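Local structure of possible adhesin (Caldicellulosiruptor kronotskyensis, 4WA0) at residues Tyr114-Leu119 and Val132-Ser137; Thr153-Ser158 and Arg174-Asn179; Ser158-Tyr163 and Asn179-Tyr184. The protein probably mediates attachment of this extremely thermophilic bacterium to cellulose as a tapirin, of which this chain is the beta-helical C-terminal domain. One frame throughout, in Å; residues are numbered along the deposited sequence. Where two conformers were deposited one is given.

Contact 1: residues Tyr114-Leu119 and Val132-Ser137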
loop_
_atom_site.group_PDB
_atom_site.type_symbol
_atom_site.label_atom_id
_atom_site.label_comp_id
_atom_site.label_asym_id
_atom_site.label_seq_id
_atom_site.Cartn_x
_atom_site.Cartn_y
_atom_site.Cartn_z
ATOM N N TYR A 114 -11.554 -0.045 -9.684
ATOM C CA TYR A 114 -11.123 0.797 -8.579
ATOM C C TYR A 114 -12.358 1.200 -7.813
ATOM O O TYR A 114 -13.160 2.032 -8.306
ATOM C CB TYR A 114 -10.319 1.972 -9.111
ATOM C CG TYR A 114 -9.131 1.674 -10.000
ATOM C CD1 TYR A 114 -9.281 1.432 -11.379
ATOM C CD2 TYR A 114 -7.844 1.666 -9.494
ATOM C CE1 TYR A 114 -8.173 1.164 -12.160
ATOM C CE2 TYR A 114 -6.761 1.446 -10.298
ATOM C CZ TYR A 114 -6.919 1.174 -11.611
ATOM O OH TYR A 114 -5.798 0.923 -12.367
ATOM N N LYS A 115 -12.534 0.673 -6.587
ATOM C CA LYS A 115 -13.754 0.879 -5.820
ATOM C C LYS A 115 -13.406 1.521 -4.477
ATOM O O LYS A 115 -12.559 1.014 -3.757
ATOM C CB LYS A 115 -14.485 -0.450 -5.540
ATOM C CG LYS A 115 -14.862 -1.177 -6.808
ATOM C CD LYS A 115 -15.750 -2.386 -6.419
ATOM C CE LYS A 115 -16.177 -3.222 -7.617
ATOM N NZ LYS A 115 -15.103 -4.248 -7.785
ATOM N N PHE A 116 -13.964 2.701 -4.243
ATOM C CA PHE A 116 -13.692 3.501 -3.059
ATOM C C PHE A 116 -15.004 3.825 -2.379
ATOM O O PHE A 116 -15.946 4.238 -3.030
ATOM C CB PHE A 116 -12.944 4.754 -3.433
ATOM C CG PHE A 116 -11.632 4.464 -4.180
ATOM C CD1 PHE A 116 -10.669 3.664 -3.593
ATOM C CD2 PHE A 116 -11.372 4.973 -5.458
ATOM C CE1 PHE A 116 -9.503 3.353 -4.282
ATOM C CE2 PHE A 116 -10.197 4.714 -6.124
ATOM C CZ PHE A 116 -9.262 3.887 -5.540
ATOM N N VAL A 117 -15.047 3.730 -1.067
ATOM C CA VAL A 117 -16.163 4.301 -0.325
ATOM C C VAL A 117 -16.065 5.808 -0.285
ATOM O O VAL A 117 -17.052 6.488 -0.671
ATOM C CB VAL A 117 -16.312 3.662 1.069
ATOM C CG1 VAL A 117 -17.432 4.331 1.843
ATOM C CG2 VAL A 117 -16.473 2.167 0.995
ATOM N N GLN A 118 -14.921 6.363 0.140
ATOM C CA GLN A 118 -14.709 7.796 0.130
ATOM C C GLN A 118 -13.361 8.090 -0.453
ATOM O O GLN A 118 -12.374 7.410 -0.164
ATOM C CB GLN A 118 -14.942 8.466 1.461
ATOM C CG GLN A 118 -14.279 7.857 2.607
ATOM C CD GLN A 118 -14.584 8.532 3.938
ATOM O OE1 GLN A 118 -15.535 9.319 4.103
ATOM N NE2 GLN A 118 -13.787 8.177 4.932
ATOM N N LEU A 119 -13.364 9.047 -1.353
ATOM C CA LEU A 119 -12.175 9.531 -2.058
ATOM C C LEU A 119 -11.974 11.012 -1.777
ATOM O O LEU A 119 -12.897 11.852 -1.891
ATOM C CB LEU A 119 -12.394 9.307 -3.564
ATOM C CG LEU A 119 -11.242 9.677 -4.486
ATOM C CD1 LEU A 119 -11.232 8.791 -5.692
ATOM C CD2 LEU A 119 -11.254 11.150 -4.884
ATOM N N VAL A 132 -10.552 0.974 -17.553
ATOM C CA VAL A 132 -10.261 1.700 -16.332
ATOM C C VAL A 132 -11.625 2.135 -15.732
ATOM O O VAL A 132 -12.264 3.110 -16.249
ATOM C CB VAL A 132 -9.422 2.923 -16.589
ATOM C CG1 VAL A 132 -9.072 3.591 -15.232
ATOM C CG2 VAL A 132 -8.148 2.567 -17.326
ATOM N N ASN A 133 -12.088 1.448 -14.707
ATOM C CA ASN A 133 -13.462 1.643 -14.190
ATOM C C ASN A 133 -13.405 1.941 -12.706
ATOM O O ASN A 133 -12.910 1.106 -11.918
ATOM C CB ASN A 133 -14.261 0.392 -14.414
ATOM C CG ASN A 133 -14.508 0.122 -15.879
ATOM O OD1 ASN A 133 -14.789 1.034 -16.622
ATOM N ND2 ASN A 133 -14.258 -1.106 -16.315
HETATM N N MSE A 134 -13.783 3.146 -12.315
HETATM C CA MSE A 134 -13.902 3.520 -10.901
HETATM C C MSE A 134 -15.267 3.632 -10.404
HETATM O O MSE A 134 -16.173 4.153 -11.108
HETATM C CB MSE A 134 -13.184 4.861 -10.758
HETATM C CG MSE A 134 -13.058 5.235 -9.303
HETATM SE SE MSE A 134 -11.939 6.835 -8.962
HETATM C CE MSE A 134 -13.202 8.074 -9.614
ATOM N N GLU A 135 -15.485 3.202 -9.177
ATOM C CA GLU A 135 -16.823 3.366 -8.529
ATOM C C GLU A 135 -16.601 4.093 -7.223
ATOM O O GLU A 135 -15.659 3.741 -6.497
ATOM C CB GLU A 135 -17.481 2.047 -8.174
ATOM C CG GLU A 135 -17.682 1.223 -9.395
ATOM C CD GLU A 135 -18.466 -0.065 -9.241
ATOM O OE1 GLU A 135 -18.804 -0.506 -8.115
ATOM O OE2 GLU A 135 -18.711 -0.615 -10.322
ATOM N N VAL A 136 -17.484 5.033 -6.892
ATOM C CA VAL A 136 -17.468 5.725 -5.603
ATOM C C VAL A 136 -18.761 5.400 -4.910
ATOM O O VAL A 136 -19.845 5.625 -5.472
ATOM C CB VAL A 136 -17.297 7.240 -5.759
ATOM C CG1 VAL A 136 -17.425 7.893 -4.387
ATOM C CG2 VAL A 136 -15.966 7.548 -6.442
ATOM N N SER A 137 -18.672 4.789 -3.725
ATOM C CA SER A 137 -19.935 4.325 -3.115
ATOM C C SER A 137 -20.623 5.357 -2.244
ATOM O O SER A 137 -21.890 5.301 -2.160
ATOM C CB SER A 137 -19.753 2.923 -2.456
ATOM O OG SER A 137 -19.035 2.972 -1.306
#
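Y114, E135 and M134 dominate this junction between successive coils of a parallel beta-helix, where 114-116 and 132-136 run in the same direction, their axes 4.7 Å apart at closest approach. Y114 uses both its backbone N and its O toward the 132-136 strand: N donates to N133 O (2.9 Å), and O receives the amide N of E135 (2.7 Å). With CG beside the backbone N (chi1 -54°), the tyrosine ring is set so that N133 O lies at its edge, in plane, while V132 CG1 reaches CE1 obliquely at 4.0 Å. The phenol oxygen finds its partner farther off, in the carbonyl of G110.

On the other face of the sheet E135 runs alongside K115. Methylene CE of K115 meets E135 OE1, at 3.8 Å; the ammonium NZ stays 5.3 Å from that oxygen and bonds to S113 OG, so the opposite charges are not in direct contact and any attraction is probably weak.

M134, a selenomethionine, returns to the face of Y114 and F116. Its side chain crosses the F116 side chain at about a right angle in an edge-on Met-aromatic contact, with SE 3.9 Å from F116 CE2.

Contact 2: residues Thr153-Ser158 and Arg174-Asn179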
loop_
_atom_site.group_PDB
_atom_site.type_symbol
_atom_site.label_atom_id
_atom_site.label_comp_id
_atom_site.label_asym_id
_atom_site.label_seq_id
_atom_site.Cartn_x
_atom_site.Cartn_y
_atom_site.Cartn_z
ATOM N N THR A 153 -14.473 4.554 -17.397
ATOM C CA THR A 153 -15.757 4.902 -16.807
ATOM C C THR A 153 -15.661 5.242 -15.304
ATOM O O THR A 153 -14.780 4.744 -14.607
ATOM C CB THR A 153 -16.892 3.862 -16.991
ATOM O OG1 THR A 153 -16.706 2.700 -16.191
ATOM C CG2 THR A 153 -16.891 3.371 -18.457
ATOM N N VAL A 154 -16.611 6.030 -14.836
ATOM C CA VAL A 154 -16.793 6.340 -13.420
ATOM C C VAL A 154 -18.277 6.155 -13.116
ATOM O O VAL A 154 -19.165 6.653 -13.842
ATOM C CB VAL A 154 -16.320 7.759 -13.026
ATOM C CG1 VAL A 154 -16.679 8.029 -11.595
ATOM C CG2 VAL A 154 -14.789 7.916 -13.216
ATOM N N THR A 155 -18.530 5.438 -12.037
ATOM C CA THR A 155 -19.886 5.189 -11.518
ATOM C C THR A 155 -20.025 5.778 -10.160
ATOM O O THR A 155 -19.224 5.463 -9.262
ATOM C CB THR A 155 -20.219 3.702 -11.495
ATOM O OG1 THR A 155 -20.139 3.186 -12.821
ATOM C CG2 THR A 155 -21.624 3.462 -11.024
ATOM N N LEU A 156 -21.033 6.653 -9.987
ATOM C CA LEU A 156 -21.355 7.226 -8.676
ATOM C C LEU A 156 -22.515 6.385 -8.142
ATOM O O LEU A 156 -23.623 6.407 -8.693
ATOM C CB LEU A 156 -21.644 8.763 -8.749
ATOM C CG LEU A 156 -20.559 9.518 -9.614
ATOM C CD1 LEU A 156 -20.887 11.025 -9.590
ATOM C CD2 LEU A 156 -19.166 9.258 -9.080
ATOM N N LYS A 157 -22.276 5.603 -7.093
ATOM C CA LYS A 157 -23.303 4.631 -6.658
ATOM C C LYS A 157 -24.456 5.345 -5.949
ATOM O O LYS A 157 -24.423 6.520 -5.613
ATOM C CB LYS A 157 -22.710 3.526 -5.775
ATOM C CG LYS A 157 -21.520 2.794 -6.408
ATOM C CD LYS A 157 -21.925 1.862 -7.500
ATOM C CE LYS A 157 -22.543 0.595 -6.933
ATOM N NZ LYS A 157 -23.097 -0.204 -8.068
ATOM N N SER A 158 -25.503 4.591 -5.659
ATOM C CA SER A 158 -26.723 5.215 -5.139
ATOM C C SER A 158 -26.527 6.030 -3.873
ATOM O O SER A 158 -25.812 5.606 -2.936
ATOM C CB SER A 158 -27.844 4.189 -4.990
ATOM O OG SER A 158 -27.435 3.192 -4.115
ATOM N N ARG A 174 -17.585 7.379 -20.064
ATOM C CA ARG A 174 -18.916 7.597 -19.464
ATOM C C ARG A 174 -18.767 7.926 -18.006
ATOM O O ARG A 174 -17.812 7.461 -17.359
ATOM C CB ARG A 174 -19.813 6.345 -19.507
ATOM C CG ARG A 174 -20.400 6.019 -20.869
ATOM C CD ARG A 174 -21.405 4.863 -20.705
ATOM N NE ARG A 174 -20.763 3.642 -20.215
ATOM C CZ ARG A 174 -21.399 2.567 -19.759
ATOM N NH1 ARG A 174 -22.742 2.523 -19.736
ATOM N NH2 ARG A 174 -20.676 1.518 -19.330
ATOM N N LEU A 175 -19.697 8.752 -17.542
ATOM C CA LEU A 175 -19.874 8.984 -16.106
ATOM C C LEU A 175 -21.320 8.553 -15.834
ATOM O O LEU A 175 -22.257 9.058 -16.516
ATOM C CB LEU A 175 -19.599 10.412 -15.656
ATOM C CG LEU A 175 -20.108 10.738 -14.228
ATOM C CD1 LEU A 175 -19.188 10.123 -13.263
ATOM C CD2 LEU A 175 -20.058 12.241 -13.998
ATOM N N ILE A 176 -21.495 7.605 -14.889
ATOM C CA ILE A 176 -22.797 7.033 -14.581
ATOM C C ILE A 176 -23.239 7.428 -13.192
ATOM O O ILE A 176 -22.458 7.234 -12.218
ATOM C CB ILE A 176 -22.735 5.511 -14.704
ATOM C CG1 ILE A 176 -22.263 5.134 -16.108
ATOM C CG2 ILE A 176 -24.107 4.908 -14.341
ATOM C CD1 ILE A 176 -21.300 3.969 -16.171
ATOM N N LEU A 177 -24.441 8.015 -13.071
ATOM C CA LEU A 177 -25.022 8.284 -11.750
ATOM C C LEU A 177 -26.127 7.278 -11.475
ATOM O O LEU A 177 -27.001 7.067 -12.310
ATOM C CB LEU A 177 -25.635 9.641 -11.628
ATOM C CG LEU A 177 -24.758 10.840 -11.348
ATOM C CD1 LEU A 177 -23.958 11.171 -12.583
ATOM C CD2 LEU A 177 -25.520 12.064 -10.870
ATOM N N GLU A 178 -26.015 6.546 -10.352
ATOM C CA GLU A 178 -27.130 5.680 -9.951
ATOM C C GLU A 178 -28.149 6.505 -9.192
ATOM O O GLU A 178 -27.953 7.692 -8.853
ATOM C CB GLU A 178 -26.652 4.537 -9.072
ATOM C CG GLU A 178 -25.693 3.610 -9.780
ATOM C CD GLU A 178 -25.320 2.385 -8.908
ATOM O OE1 GLU A 178 -25.538 2.377 -7.634
ATOM O OE2 GLU A 178 -24.811 1.445 -9.562
ATOM N N ASN A 179 -29.278 5.863 -8.882
ATOM C CA ASN A 179 -30.391 6.558 -8.197
ATOM C C ASN A 179 -29.960 7.286 -6.924
ATOM O O ASN A 179 -29.322 6.699 -6.059
ATOM C CB ASN A 179 -31.426 5.479 -7.841
ATOM C CG ASN A 179 -32.709 6.037 -7.301
ATOM O OD1 ASN A 179 -32.850 6.231 -6.087
ATOM N ND2 ASN A 179 -33.641 6.284 -8.169
#
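E178 is bound at both carboxylate oxygens by the 153-158 segment. OE2 forms a salt bridge with K157 NZ (2.8 Å), which arrives on the syn side, while OE1 takes the amide of S158 (3.0 Å) on the anti side, bent to 131° at the hydrogen; each donor lies somewhat out of the carboxylate plane. The glutamate chain is extended beyond CG; the lysine folds at chi2 (-74°) and chi3 (-76°), so that the two side chains run together and K157 CD and CE lie against the carboxylate. Just beyond, S158 CB and CA pack on N179 O.

Behind this grip lie parallel strands from neighbouring coils of the beta-helix. V154 N bonds to R174 O, I176 N to V154 O (2.7 Å), L156 N to I176 O (2.7 Å) and E178 N to L156 O, with the last three almost linear.

On the inner face, methyl CD1 of L175 fits against V154 CG1 (3.7 Å) and L156 CG (3.9 Å), and L183 adds to the same apolar cluster. On the outer one, I176 CD1 meets T155 OG1 at 3.6 Å.

The chemistry implies a division of labour: apolar branches fill the interior, the backbone sets the register, and a carboxylate with two donors ties together the turns that follow the strands, its charge probably steadied by the lysine.

Contact 3: residues Ser158-Tyr163 and Asn179-Tyr184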
loop_
_atom_site.group_PDB
_atom_site.type_symbol
_atom_site.label_atom_id
_atom_site.label_comp_id
_atom_site.label_asym_id
_atom_site.label_seq_id
_atom_site.Cartn_x
_atom_site.Cartn_y
_atom_site.Cartn_z
ATOM N N SER A 158 -25.503 4.591 -5.659
ATOM C CA SER A 158 -26.723 5.215 -5.139
ATOM C C SER A 158 -26.527 6.030 -3.873
ATOM O O SER A 158 -25.812 5.606 -2.936
ATOM C CB SER A 158 -27.844 4.189 -4.990
ATOM O OG SER A 158 -27.435 3.192 -4.115
ATOM N N ASN A 159 -27.128 7.223 -3.882
ATOM C CA ASN A 159 -27.078 8.194 -2.786
ATOM C C ASN A 159 -25.724 8.721 -2.404
ATOM O O ASN A 159 -25.575 9.375 -1.367
ATOM C CB ASN A 159 -27.833 7.620 -1.601
ATOM C CG ASN A 159 -29.247 7.291 -1.996
ATOM O OD1 ASN A 159 -29.964 8.191 -2.442
ATOM N ND2 ASN A 159 -29.607 5.996 -1.994
ATOM N N SER A 160 -24.735 8.510 -3.292
ATOM C CA SER A 160 -23.385 9.028 -3.057
ATOM C C SER A 160 -23.443 10.564 -3.207
ATOM O O SER A 160 -24.464 11.109 -3.661
ATOM C CB SER A 160 -22.353 8.386 -4.012
ATOM O OG SER A 160 -22.679 8.685 -5.350
ATOM N N ALA A 161 -22.401 11.254 -2.763
ATOM C CA ALA A 161 -22.233 12.716 -2.871
ATOM C C ALA A 161 -20.831 12.953 -3.389
ATOM O O ALA A 161 -19.808 12.508 -2.781
ATOM C CB ALA A 161 -22.413 13.374 -1.523
ATOM N N VAL A 162 -20.738 13.626 -4.531
ATOM C CA VAL A 162 -19.421 13.806 -5.155
ATOM C C VAL A 162 -19.252 15.271 -5.475
ATOM O O VAL A 162 -20.140 15.845 -6.109
ATOM C CB VAL A 162 -19.373 13.004 -6.450
ATOM C CG1 VAL A 162 -18.146 13.393 -7.218
ATOM C CG2 VAL A 162 -19.427 11.532 -6.137
ATOM N N TYR A 163 -18.132 15.860 -5.111
ATOM C CA TYR A 163 -17.910 17.307 -5.249
ATOM C C TYR A 163 -16.625 17.486 -6.041
ATOM O O TYR A 163 -15.631 16.951 -5.603
ATOM C CB TYR A 163 -17.751 17.907 -3.912
ATOM C CG TYR A 163 -18.913 17.743 -2.921
ATOM C CD1 TYR A 163 -19.071 16.576 -2.242
ATOM C CD2 TYR A 163 -19.849 18.791 -2.690
ATOM C CE1 TYR A 163 -20.104 16.408 -1.354
ATOM C CE2 TYR A 163 -20.873 18.644 -1.788
ATOM C CZ TYR A 163 -20.992 17.436 -1.126
ATOM O OH TYR A 163 -22.026 17.225 -0.249
ATOM N N ASN A 179 -29.278 5.863 -8.882
ATOM C CA ASN A 179 -30.391 6.558 -8.197
ATOM C C ASN A 179 -29.960 7.286 -6.924
ATOM O O ASN A 179 -29.322 6.699 -6.059
ATOM C CB ASN A 179 -31.426 5.479 -7.841
ATOM C CG ASN A 179 -32.709 6.037 -7.301
ATOM O OD1 ASN A 179 -32.850 6.231 -6.087
ATOM N ND2 ASN A 179 -33.641 6.284 -8.169
ATOM N N GLY A 180 -30.323 8.548 -6.798
ATOM C CA GLY A 180 -30.047 9.375 -5.626
ATOM C C GLY A 180 -28.639 9.851 -5.478
ATOM O O GLY A 180 -28.345 10.638 -4.539
ATOM N N ALA A 181 -27.768 9.481 -6.446
ATOM C CA ALA A 181 -26.401 10.011 -6.390
ATOM C C ALA A 181 -26.503 11.540 -6.652
ATOM O O ALA A 181 -27.425 12.033 -7.393
ATOM C CB ALA A 181 -25.528 9.347 -7.435
ATOM N N LYS A 182 -25.616 12.307 -6.039
ATOM C CA LYS A 182 -25.622 13.764 -6.136
ATOM C C LYS A 182 -24.235 14.185 -6.621
ATOM O O LYS A 182 -23.219 13.929 -5.888
ATOM C CB LYS A 182 -25.822 14.382 -4.743
ATOM C CG LYS A 182 -27.170 13.934 -4.167
ATOM C CD LYS A 182 -27.459 14.319 -2.723
ATOM C CE LYS A 182 -26.498 13.670 -1.733
ATOM N NZ LYS A 182 -26.631 12.179 -1.791
ATOM N N LEU A 183 -24.151 14.792 -7.808
ATOM C CA LEU A 183 -22.899 15.350 -8.318
ATOM C C LEU A 183 -22.946 16.883 -8.241
ATOM O O LEU A 183 -23.895 17.505 -8.747
ATOM C CB LEU A 183 -22.670 14.974 -9.758
ATOM C CG LEU A 183 -21.416 15.482 -10.509
ATOM C CD1 LEU A 183 -20.161 15.098 -9.773
ATOM C CD2 LEU A 183 -21.482 14.998 -11.956
ATOM N N TYR A 184 -21.914 17.457 -7.655
ATOM C CA TYR A 184 -21.777 18.914 -7.523
ATOM C C TYR A 184 -20.542 19.342 -8.252
ATOM O O TYR A 184 -19.476 18.820 -7.957
ATOM C CB TYR A 184 -21.677 19.395 -6.076
ATOM C CG TYR A 184 -22.791 18.976 -5.101
ATOM C CD1 TYR A 184 -22.763 17.750 -4.465
ATOM C CD2 TYR A 184 -23.791 19.868 -4.736
ATOM C CE1 TYR A 184 -23.765 17.398 -3.537
ATOM C CE2 TYR A 184 -24.776 19.520 -3.849
ATOM C CZ TYR A 184 -24.740 18.285 -3.232
ATOM O OH TYR A 184 -25.683 17.958 -2.291
#
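Beyond S158, which rests on N179 O, the chain turns through N159, and the neighbouring coil, 179-184, turns in step through G180; both residues have positive phi. N159 N donates to N179 O (3.1 Å), and its CA leans on G180 O in a CA-H...O contact.

S160 supplies the polar centre of the bend. Its carbonyl O accepts two donors from one residue, K182 N at 2.9 Å and K182 NZ at 3.1 Å, which come from opposite faces of the carbonyl plane and well away from it. The lysine manages this by curling back at its last two torsions, a shape that also brings NZ to N159 O in a weak bond. The hydroxyl of S160 is bonded to K157 O and packs beside A181 CB (3.6 Å).

A161 starts the strand and sets its methyl group against K182 CE. At V162 the regular parallel pattern takes over: its N bonds to K182 O (2.8 Å), its O receives Y184 N, and on the inward side CG1 meets L183 CD1 at 3.7 Å.

Y163 closes the segment with an aromatic pair. Nearly equal first torsions, -59° in Y163 and -55° in Y184, carry both rings outward the same way. Their planes are near parallel (2°) but slid apart, with centroids 4.5 Å apart and barely any overlap, so that Y163 CE2 lies over the rim of the Y184 ring, 3.4 Å from CD1. V162 O sits at the edge of the Y184 ring.

Around this pair, F210 meets the Y163 ring at a slant and also touches Y184, while Y212 and P213 pack on Y163. Inside the coil, L156 of strand 153-156 touches V162, A181 and L183, and strand 139-142 flanks strand 161-164 through A140 and L139.

All three contacts join neighbouring coils of one beta-helix; contact 1 precedes the others along the chain, while contacts 2 and 3 interleave and link the same pair of coils. Contacts 1 and 2 belong to the same parallel sheet, centres 10 Å apart, and meet where strands 132-136 and 153-156 adjoin: M134 O and T155 N, 2.8 Å apart, probably form a hydrogen bond. Contact 3 shares S158 and N179 with contact 2, centres 8 Å apart; the interior is continuous there, L175 CD2 lying 3.7 Å from L183 CD2. Contact 1 reaches contact 3 by S137 O packing on S160 CB (3.6 Å). All lie away from the magnesium site of D239, V241, S243, L246 and E275.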